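PDB 5CUV: acidocalcisomal pyrophosphatase from Trypanosoma cruzi, which probably catalyses the magnesium-dependent hydrolysis of inorganic pyrophosphate to orthophosphate. Local coordinates for residues P51-C54 with T59-D62; R171-L176 with R182-F187; D281-G286 with S398-G403. All coordinates share one frame; numbering follows the deposited sequence.

Contact 1 (P51-C54 with T59-D62)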
loop_
_atom_site.group_PDB
_atom_site.type_symbol
_atom_site.label_atom_id
_atom_site.label_comp_id
_atom_site.label_asym_id
_atom_site.label_seq_id
_atom_site.Cartn_x
_atom_site.Cartn_y
_atom_site.Cartn_z
ATOM N N PRO A 51 -32.835 -30.139 26.118
ATOM C CA PRO A 51 -33.475 -29.293 27.121
ATOM C C PRO A 51 -32.609 -28.110 27.564
ATOM O O PRO A 51 -33.105 -26.994 27.635
ATOM C CB PRO A 51 -33.769 -30.272 28.264
ATOM C CG PRO A 51 -32.698 -31.312 28.125
ATOM C CD PRO A 51 -32.672 -31.517 26.620
ATOM N N GLU A 52 -31.327 -28.323 27.858
ATOM C CA GLU A 52 -30.492 -27.205 28.296
ATOM C C GLU A 52 -30.549 -25.992 27.349
ATOM O O GLU A 52 -30.407 -24.852 27.790
ATOM C CB GLU A 52 -29.036 -27.653 28.557
ATOM C CG GLU A 52 -28.499 -28.792 27.700
ATOM C CD GLU A 52 -29.123 -30.197 27.990
ATOM O OE1 GLU A 52 -28.988 -30.739 29.131
ATOM O OE2 GLU A 52 -29.741 -30.759 27.042
ATOM N N ALA A 53 -30.786 -26.234 26.061
ATOM C CA ALA A 53 -30.895 -25.158 25.091
ATOM C C ALA A 53 -32.231 -24.437 25.302
ATOM O O ALA A 53 -32.240 -23.257 25.636
ATOM C CB ALA A 53 -30.794 -25.713 23.693
ATOM N N CYS A 54 -33.345 -25.136 25.115
ATOM C CA CYS A 54 -34.687 -24.571 25.329
ATOM C C CYS A 54 -34.827 -23.775 26.626
ATOM O O CYS A 54 -35.367 -22.664 26.624
ATOM C CB CYS A 54 -35.735 -25.680 25.390
ATOM S SG CYS A 54 -35.459 -27.015 24.232
ATOM N N THR A 59 -30.108 -21.308 21.050
ATOM C CA THR A 59 -30.150 -22.460 20.162
ATOM C C THR A 59 -29.049 -23.418 20.556
ATOM O O THR A 59 -28.109 -23.041 21.239
ATOM C CB THR A 59 -29.826 -22.088 18.705
ATOM O OG1 THR A 59 -28.431 -21.733 18.619
ATOM C CG2 THR A 59 -30.724 -20.926 18.202
ATOM N N GLU A 60 -29.132 -24.657 20.101
ATOM C CA GLU A 60 -28.078 -25.608 20.407
ATOM C C GLU A 60 -26.757 -25.146 19.750
ATOM O O GLU A 60 -25.659 -25.256 20.340
ATOM C CB GLU A 60 -28.397 -26.993 19.848
ATOM C CG GLU A 60 -29.714 -27.617 20.266
ATOM C CD GLU A 60 -29.799 -29.069 19.809
ATOM O OE1 GLU A 60 -30.570 -29.797 20.421
ATOM O OE2 GLU A 60 -29.107 -29.499 18.851
ATOM N N PHE A 61 -26.852 -24.660 18.514
ATOM C CA PHE A 61 -25.641 -24.226 17.839
ATOM C C PHE A 61 -24.914 -23.265 18.712
ATOM O O PHE A 61 -23.733 -23.403 18.928
ATOM C CB PHE A 61 -25.903 -23.534 16.510
ATOM C CG PHE A 61 -24.662 -23.213 15.787
ATOM C CD1 PHE A 61 -23.987 -24.205 15.099
ATOM C CD2 PHE A 61 -24.047 -21.955 15.948
ATOM C CE1 PHE A 61 -22.710 -23.992 14.582
ATOM C CE2 PHE A 61 -22.729 -21.700 15.439
ATOM C CZ PHE A 61 -22.062 -22.738 14.756
ATOM N N ASP A 62 -25.647 -22.293 19.210
ATOM C CA ASP A 62 -25.095 -21.254 20.062
ATOM C C ASP A 62 -24.506 -21.743 21.370
ATOM O O ASP A 62 -23.509 -21.185 21.861
ATOM C CB ASP A 62 -26.169 -20.206 20.363
ATOM C CG ASP A 62 -26.330 -19.197 19.243
ATOM O OD1 ASP A 62 -25.612 -19.297 18.223
ATOM O OD2 ASP A 62 -27.187 -18.298 19.378
#
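Ala53 and Glu60 bring the two short helices 51-56 and 60-66 together, their CA atoms 5.5 Å apart. No hydrogen bond crosses between the segments; the meeting is apolar and small. The Ala53 CB projects toward the second helix and rests on the side-chain stem of Glu60, 4.1 Å from Glu60 CG, with the carbonyl carbon of Thr59 a little farther off. The Glu60 chain starts beside its own backbone N (chi1 -56°) and then runs extended, which carries the carboxylate beyond the methyl. There OE1 is bonded to Leu50 N, just ahead of the first helix, while OE2 meets Ile36 N and makes a salt bridge to Arg82 on helix 73-87. Two consecutive helices joined by a short connection meet here, and the second opens with an N-cap: Thr59 OG1 accepts from Asp62 N at 2.9 Å, with a nearly straight N-H...O angle of 165°. Beyond the cap, helix 60-66 faces other copies of the protein. Asp62 OD1 forms a salt bridge with Arg366 of the second subunit, and the Phe61 ring meets that of Tyr177 of the third subunit.

Contact 2 (R171-L176 with R182-F187)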
loop_
_atom_site.group_PDB
_atom_site.type_symbol
_atom_site.label_atom_id
_atom_site.label_comp_id
_atom_site.label_asym_id
_atom_site.label_seq_id
_atom_site.Cartn_x
_atom_site.Cartn_y
_atom_site.Cartn_z
ATOM N N ARG A 171 25.413 -9.726 -15.716
ATOM C CA ARG A 171 26.725 -9.173 -15.412
ATOM C C ARG A 171 27.027 -8.186 -16.458
ATOM O O ARG A 171 26.764 -8.424 -17.616
ATOM C CB ARG A 171 27.819 -10.209 -15.464
ATOM C CG ARG A 171 27.688 -11.268 -14.466
ATOM C CD ARG A 171 29.044 -11.935 -14.250
ATOM N NE ARG A 171 28.882 -13.040 -13.312
ATOM C CZ ARG A 171 28.720 -14.313 -13.673
ATOM N NH1 ARG A 171 28.716 -14.657 -14.964
ATOM N NH2 ARG A 171 28.521 -15.240 -12.742
ATOM N N GLU A 172 27.536 -7.048 -16.056
ATOM C CA GLU A 172 27.923 -6.043 -17.029
ATOM C C GLU A 172 29.389 -6.315 -17.379
ATOM O O GLU A 172 30.087 -7.005 -16.650
ATOM C CB GLU A 172 27.800 -4.646 -16.428
ATOM C CG GLU A 172 26.409 -4.313 -15.941
ATOM C CD GLU A 172 26.307 -2.864 -15.463
ATOM O OE1 GLU A 172 25.856 -2.704 -14.323
ATOM O OE2 GLU A 172 26.663 -1.890 -16.190
ATOM N N THR A 173 29.842 -5.793 -18.505
ATOM C CA THR A 173 31.225 -5.946 -18.907
ATOM C C THR A 173 31.400 -4.798 -19.848
ATOM O O THR A 173 30.435 -4.315 -20.416
ATOM C CB THR A 173 31.502 -7.221 -19.723
ATOM O OG1 THR A 173 31.012 -7.032 -21.057
ATOM C CG2 THR A 173 30.843 -8.471 -19.070
ATOM N N GLY A 174 32.628 -4.357 -20.029
ATOM C CA GLY A 174 32.857 -3.257 -20.924
ATOM C C GLY A 174 32.685 -1.968 -20.167
ATOM O O GLY A 174 32.469 -1.951 -18.950
ATOM N N GLU A 175 32.759 -0.882 -20.931
ATOM C CA GLU A 175 32.673 0.484 -20.453
ATOM C C GLU A 175 31.348 1.052 -20.950
ATOM O O GLU A 175 31.026 0.958 -22.136
ATOM C CB GLU A 175 33.807 1.280 -21.076
ATOM C CG GLU A 175 34.713 2.079 -20.168
ATOM C CD GLU A 175 35.578 3.085 -20.999
ATOM O OE1 GLU A 175 35.106 4.248 -21.225
ATOM O OE2 GLU A 175 36.704 2.710 -21.448
ATOM N N LEU A 176 30.595 1.631 -20.028
ATOM C CA LEU A 176 29.333 2.259 -20.296
ATOM C C LEU A 176 29.568 3.448 -21.243
ATOM O O LEU A 176 30.476 4.260 -21.020
ATOM C CB LEU A 176 28.765 2.736 -18.975
ATOM C CG LEU A 176 27.296 3.121 -18.942
ATOM C CD1 LEU A 176 26.412 1.990 -19.570
ATOM C CD2 LEU A 176 26.922 3.346 -17.490
ATOM N N ARG A 182 28.068 -4.396 -22.454
ATOM C CA ARG A 182 27.125 -5.446 -22.698
ATOM C C ARG A 182 26.643 -5.894 -21.320
ATOM O O ARG A 182 27.391 -5.818 -20.332
ATOM C CB ARG A 182 27.816 -6.624 -23.384
ATOM C CG ARG A 182 28.337 -6.429 -24.826
ATOM C CD ARG A 182 27.199 -6.444 -25.777
ATOM N NE ARG A 182 27.570 -6.315 -27.170
ATOM C CZ ARG A 182 28.261 -5.288 -27.671
ATOM N NH1 ARG A 182 28.671 -4.295 -26.882
ATOM N NH2 ARG A 182 28.492 -5.226 -28.979
ATOM N N VAL A 183 25.389 -6.333 -21.251
ATOM C CA VAL A 183 24.856 -6.853 -20.036
ATOM C C VAL A 183 24.632 -8.320 -20.426
ATOM O O VAL A 183 23.829 -8.614 -21.295
ATOM C CB VAL A 183 23.527 -6.146 -19.618
ATOM C CG1 VAL A 183 22.945 -6.817 -18.315
ATOM C CG2 VAL A 183 23.779 -4.698 -19.313
ATOM N N LEU A 184 25.363 -9.242 -19.788
ATOM C CA LEU A 184 25.257 -10.695 -20.071
ATOM C C LEU A 184 24.307 -11.395 -19.120
ATOM O O LEU A 184 24.136 -10.929 -17.998
ATOM C CB LEU A 184 26.627 -11.380 -19.944
ATOM C CG LEU A 184 27.874 -10.912 -20.735
ATOM C CD1 LEU A 184 28.565 -12.124 -21.270
ATOM C CD2 LEU A 184 27.518 -10.044 -21.867
ATOM N N TYR A 185 23.713 -12.514 -19.562
ATOM C CA TYR A 185 22.783 -13.305 -18.740
ATOM C C TYR A 185 23.218 -14.748 -18.451
ATOM O O TYR A 185 23.790 -15.429 -19.280
ATOM C CB TYR A 185 21.396 -13.313 -19.387
ATOM C CG TYR A 185 20.735 -11.934 -19.453
ATOM C CD1 TYR A 185 21.061 -11.044 -20.478
ATOM C CD2 TYR A 185 19.813 -11.516 -18.484
ATOM C CE1 TYR A 185 20.498 -9.788 -20.541
ATOM C CE2 TYR A 185 19.221 -10.232 -18.525
ATOM C CZ TYR A 185 19.569 -9.367 -19.562
ATOM O OH TYR A 185 19.013 -8.091 -19.687
ATOM N N TYR A 186 22.957 -15.222 -17.254
ATOM C CA TYR A 186 23.317 -16.580 -16.908
ATOM C C TYR A 186 22.275 -17.188 -16.017
ATOM O O TYR A 186 21.556 -16.501 -15.307
ATOM C CB TYR A 186 24.595 -16.624 -16.077
ATOM C CG TYR A 186 25.788 -15.978 -16.677
ATOM C CD1 TYR A 186 25.861 -14.601 -16.763
ATOM C CD2 TYR A 186 26.796 -16.750 -17.269
ATOM C CE1 TYR A 186 26.882 -13.996 -17.433
ATOM C CE2 TYR A 186 27.820 -16.163 -17.942
ATOM C CZ TYR A 186 27.862 -14.781 -18.034
ATOM O OH TYR A 186 28.832 -14.156 -18.790
ATOM N N PHE A 187 22.242 -18.503 -16.016
ATOM C CA PHE A 187 21.386 -19.246 -15.114
ATOM C C PHE A 187 22.356 -19.874 -14.159
ATOM O O PHE A 187 23.491 -20.264 -14.531
ATOM C CB PHE A 187 20.661 -20.385 -15.817
ATOM C CG PHE A 187 19.474 -19.957 -16.566
ATOM C CD1 PHE A 187 19.039 -18.634 -16.514
ATOM C CD2 PHE A 187 18.756 -20.862 -17.273
ATOM C CE1 PHE A 187 17.901 -18.226 -17.152
ATOM C CE2 PHE A 187 17.619 -20.475 -17.920
ATOM C CZ PHE A 187 17.177 -19.140 -17.859
#
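Arg171 and Leu184 form the close end of this antiparallel pairing: Arg171 N donates to Leu184 O at 2.9 Å, and Leu184 N returns a bond to Arg171 O at 2.7 Å. Next comes the non-hydrogen-bonded pair Glu172 and Val183, CA atoms 4.4 Å apart. Both side chains lie on one face; Val183 is buried, while the exposed Glu172 runs extended past it, its carboxylate bonding to Tyr181 OH. These are the arms of a beta hairpin, strands 166-173 and 182-189; over 171-173 and 182-187 their directions lie 145° apart, and 182-189 also pairs with 195-198 and 249-254. Toward the turn the grip slackens. Arg182 N still donates to Thr173 O, but Thr173 N to Arg182 O is weak, and from Gly174 on the segment no longer touches 182-187. Thr173 CG2 lies 4.2 Å from Leu184 CG, on the same face as Arg171 and Tyr186. On this solvent side the extended Arg171 chain brings its guanidinium to the Tyr186 ring in a cation-pi contact: CZ stands 4.3 Å from the ring centroid, 14° off the normal. The group is tilted, its plane 56° from the ring's, with NH1 over the centre and NH2 salt-bridged to Glu195.

Contact 3 (D281-G286 with S398-G403)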
loop_
_atom_site.group_PDB
_atom_site.type_symbol
_atom_site.label_atom_id
_atom_site.label_comp_id
_atom_site.label_asym_id
_atom_site.label_seq_id
_atom_site.Cartn_x
_atom_site.Cartn_y
_atom_site.Cartn_z
ATOM N N ASP A 281 8.018 -10.754 -41.762
ATOM C CA ASP A 281 7.340 -11.635 -42.722
ATOM C C ASP A 281 5.982 -11.853 -42.098
ATOM O O ASP A 281 5.889 -12.166 -40.910
ATOM C CB ASP A 281 7.983 -13.033 -42.838
ATOM C CG ASP A 281 9.370 -12.999 -43.443
ATOM O OD1 ASP A 281 9.478 -12.541 -44.609
ATOM O OD2 ASP A 281 10.347 -13.426 -42.756
ATOM N N VAL A 282 4.914 -11.666 -42.840
ATOM C CA VAL A 282 3.655 -11.992 -42.216
ATOM C C VAL A 282 3.862 -13.529 -42.069
ATOM O O VAL A 282 4.486 -14.130 -42.951
ATOM C CB VAL A 282 2.489 -11.650 -43.158
ATOM C CG1 VAL A 282 1.268 -12.458 -42.783
ATOM C CG2 VAL A 282 2.187 -10.157 -43.069
ATOM N N VAL A 283 3.417 -14.160 -40.969
ATOM C CA VAL A 283 3.602 -15.626 -40.819
ATOM C C VAL A 283 2.273 -16.438 -40.724
ATOM O O VAL A 283 2.267 -17.650 -40.944
ATOM C CB VAL A 283 4.624 -16.005 -39.606
ATOM C CG1 VAL A 283 5.610 -14.853 -39.345
ATOM C CG2 VAL A 283 3.881 -16.370 -38.328
ATOM N N PHE A 284 1.159 -15.777 -40.390
ATOM C CA PHE A 284 -0.165 -16.433 -40.360
ATOM C C PHE A 284 -1.182 -15.487 -40.995
ATOM O O PHE A 284 -0.915 -14.281 -41.115
ATOM C CB PHE A 284 -0.612 -16.882 -38.949
ATOM C CG PHE A 284 -0.348 -15.885 -37.865
ATOM C CD1 PHE A 284 0.949 -15.443 -37.601
ATOM C CD2 PHE A 284 -1.392 -15.408 -37.083
ATOM C CE1 PHE A 284 1.208 -14.545 -36.580
ATOM C CE2 PHE A 284 -1.148 -14.498 -36.044
ATOM C CZ PHE A 284 0.155 -14.067 -35.794
ATOM N N GLU A 285 -2.321 -16.062 -41.408
ATOM C CA GLU A 285 -3.425 -15.385 -42.135
ATOM C C GLU A 285 -3.993 -13.996 -41.727
ATOM O O GLU A 285 -4.674 -13.338 -42.517
ATOM C CB GLU A 285 -4.568 -16.400 -42.348
ATOM C CG GLU A 285 -4.096 -17.626 -43.172
ATOM C CD GLU A 285 -5.212 -18.612 -43.547
ATOM O OE1 GLU A 285 -6.224 -18.684 -42.806
ATOM O OE2 GLU A 285 -5.064 -19.324 -44.573
ATOM N N GLY A 286 -3.715 -13.558 -40.508
ATOM C CA GLY A 286 -4.138 -12.240 -40.065
ATOM C C GLY A 286 -2.838 -11.607 -39.580
ATOM O O GLY A 286 -2.784 -10.911 -38.557
ATOM N N SER A 398 2.741 -13.432 -30.962
ATOM C CA SER A 398 4.124 -13.071 -30.995
ATOM C C SER A 398 4.948 -14.198 -30.431
ATOM O O SER A 398 6.119 -14.393 -30.777
ATOM C CB SER A 398 4.335 -11.810 -30.179
ATOM O OG SER A 398 5.654 -11.354 -30.358
ATOM N N HIS A 399 4.352 -14.935 -29.517
ATOM C CA HIS A 399 5.110 -16.018 -28.952
ATOM C C HIS A 399 5.139 -17.124 -30.026
ATOM O O HIS A 399 6.187 -17.750 -30.311
ATOM C CB HIS A 399 4.469 -16.470 -27.652
ATOM C CG HIS A 399 5.254 -17.509 -26.941
ATOM N ND1 HIS A 399 6.627 -17.455 -26.831
ATOM C CD2 HIS A 399 4.868 -18.612 -26.270
ATOM C CE1 HIS A 399 7.052 -18.486 -26.120
ATOM N NE2 HIS A 399 6.000 -19.202 -25.769
ATOM N N TYR A 400 3.985 -17.340 -30.640
ATOM C CA TYR A 400 3.885 -18.322 -31.681
ATOM C C TYR A 400 4.963 -18.078 -32.777
ATOM O O TYR A 400 5.740 -18.998 -33.079
ATOM C CB TYR A 400 2.442 -18.339 -32.265
ATOM C CG TYR A 400 2.352 -19.243 -33.489
ATOM C CD1 TYR A 400 2.036 -20.601 -33.352
ATOM C CD2 TYR A 400 2.717 -18.761 -34.775
ATOM C CE1 TYR A 400 2.089 -21.459 -34.444
ATOM C CE2 TYR A 400 2.781 -19.596 -35.859
ATOM C CZ TYR A 400 2.468 -20.958 -35.699
ATOM O OH TYR A 400 2.576 -21.844 -36.786
HETATM N N MSE A 401 5.020 -16.853 -33.348
HETATM C CA MSE A 401 6.016 -16.537 -34.358
HETATM C C MSE A 401 7.424 -16.675 -33.832
HETATM O O MSE A 401 8.336 -17.046 -34.544
HETATM C CB MSE A 401 5.834 -15.093 -34.825
HETATM C CG MSE A 401 4.543 -14.859 -35.594
HETATM SE SE MSE A 401 4.333 -13.076 -36.268
HETATM C CE MSE A 401 3.859 -12.199 -34.592
ATOM N N TRP A 402 7.640 -16.378 -32.572
ATOM C CA TRP A 402 8.983 -16.587 -32.043
ATOM C C TRP A 402 9.247 -18.085 -32.068
ATOM O O TRP A 402 10.371 -18.517 -32.314
ATOM C CB TRP A 402 9.154 -16.128 -30.598
ATOM C CG TRP A 402 10.351 -16.646 -29.977
ATOM C CD1 TRP A 402 11.566 -16.128 -30.062
ATOM C CD2 TRP A 402 10.440 -17.783 -29.108
ATOM N NE1 TRP A 402 12.448 -16.854 -29.291
ATOM C CE2 TRP A 402 11.775 -17.882 -28.696
ATOM C CE3 TRP A 402 9.509 -18.727 -28.631
ATOM C CZ2 TRP A 402 12.224 -18.880 -27.825
ATOM C CZ3 TRP A 402 9.960 -19.734 -27.755
ATOM C CH2 TRP A 402 11.304 -19.797 -27.362
ATOM N N GLY A 403 8.206 -18.861 -31.782
ATOM C CA GLY A 403 8.367 -20.290 -31.704
ATOM C C GLY A 403 8.700 -20.872 -33.053
ATOM O O GLY A 403 9.563 -21.766 -33.184
#
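Met401, modelled as selenomethionine, brings its SE atom to the rim of the Phe284 ring instead of laying it over the face: SE is 4.8 Å from the ring centroid, 84° off the ring normal. This is an edge-on Met-aromatic contact, and it joins the irregular loop between strands 269-272 and 296-299 to the long C-terminal helix 388-412 of the pyrophosphatase fold. The closest ring atom to the selenium is Phe284 CE1, at 3.5 Å from Met401 SE. The Phe284 side chain leaves the loop with CG lodged between its backbone N and carbonyl carbon (chi1 43°), which turns the ring toward the helix so that it crosses the Met401 chain at about a right angle. Val283, the residue before it, adds the second half of the contact. Its CG1 lies 3.8 Å from Met401 SE, and its CG2 approaches the edge of the neighbouring aromatic, 4.2 Å from Tyr400 CE2. Val283 thus touches two successive helix residues, Met401 and Tyr400. No hydrogen bond spans the segments, and the whole join lies at the surface, where no other chain of the assembly touches it. The helix is gripped differently on its other sides: Ser398 OG is bonded to Trp277 N, His399 ND1 to Gln275 O and Trp402 NE1 to His202 ND1. A few residues on, the same loop supplies Asp291, a magnesium ligand whose side chain is about 9 Å from that of Met401. The Met401 chain runs straight through chi2 and bends only at chi3 (-76°), leaving its terminal methyl, CE, 4.1 Å from Phe284 CE1.

How the contacts relate
Contact 1 stands apart, on the far side of the chain's centre: its own centre is 73 Å from that of contact 2 and 69 Å from that of contact 3. It belongs to the N-terminal helical part, while the other two lie in the body that holds the metal site. Contacts 2 and 3 have centres 30 Å apart and nearest atoms about 11 Å apart, without touching. The three follow one another along the chain. Contact 3 lies near the metal: the Met401 side chain is about 11 Å from the bound magnesium ion, which Asp291, Asp296 and Asp328 bind. Contacts 1 and 2 lie away from the metal and malate sites.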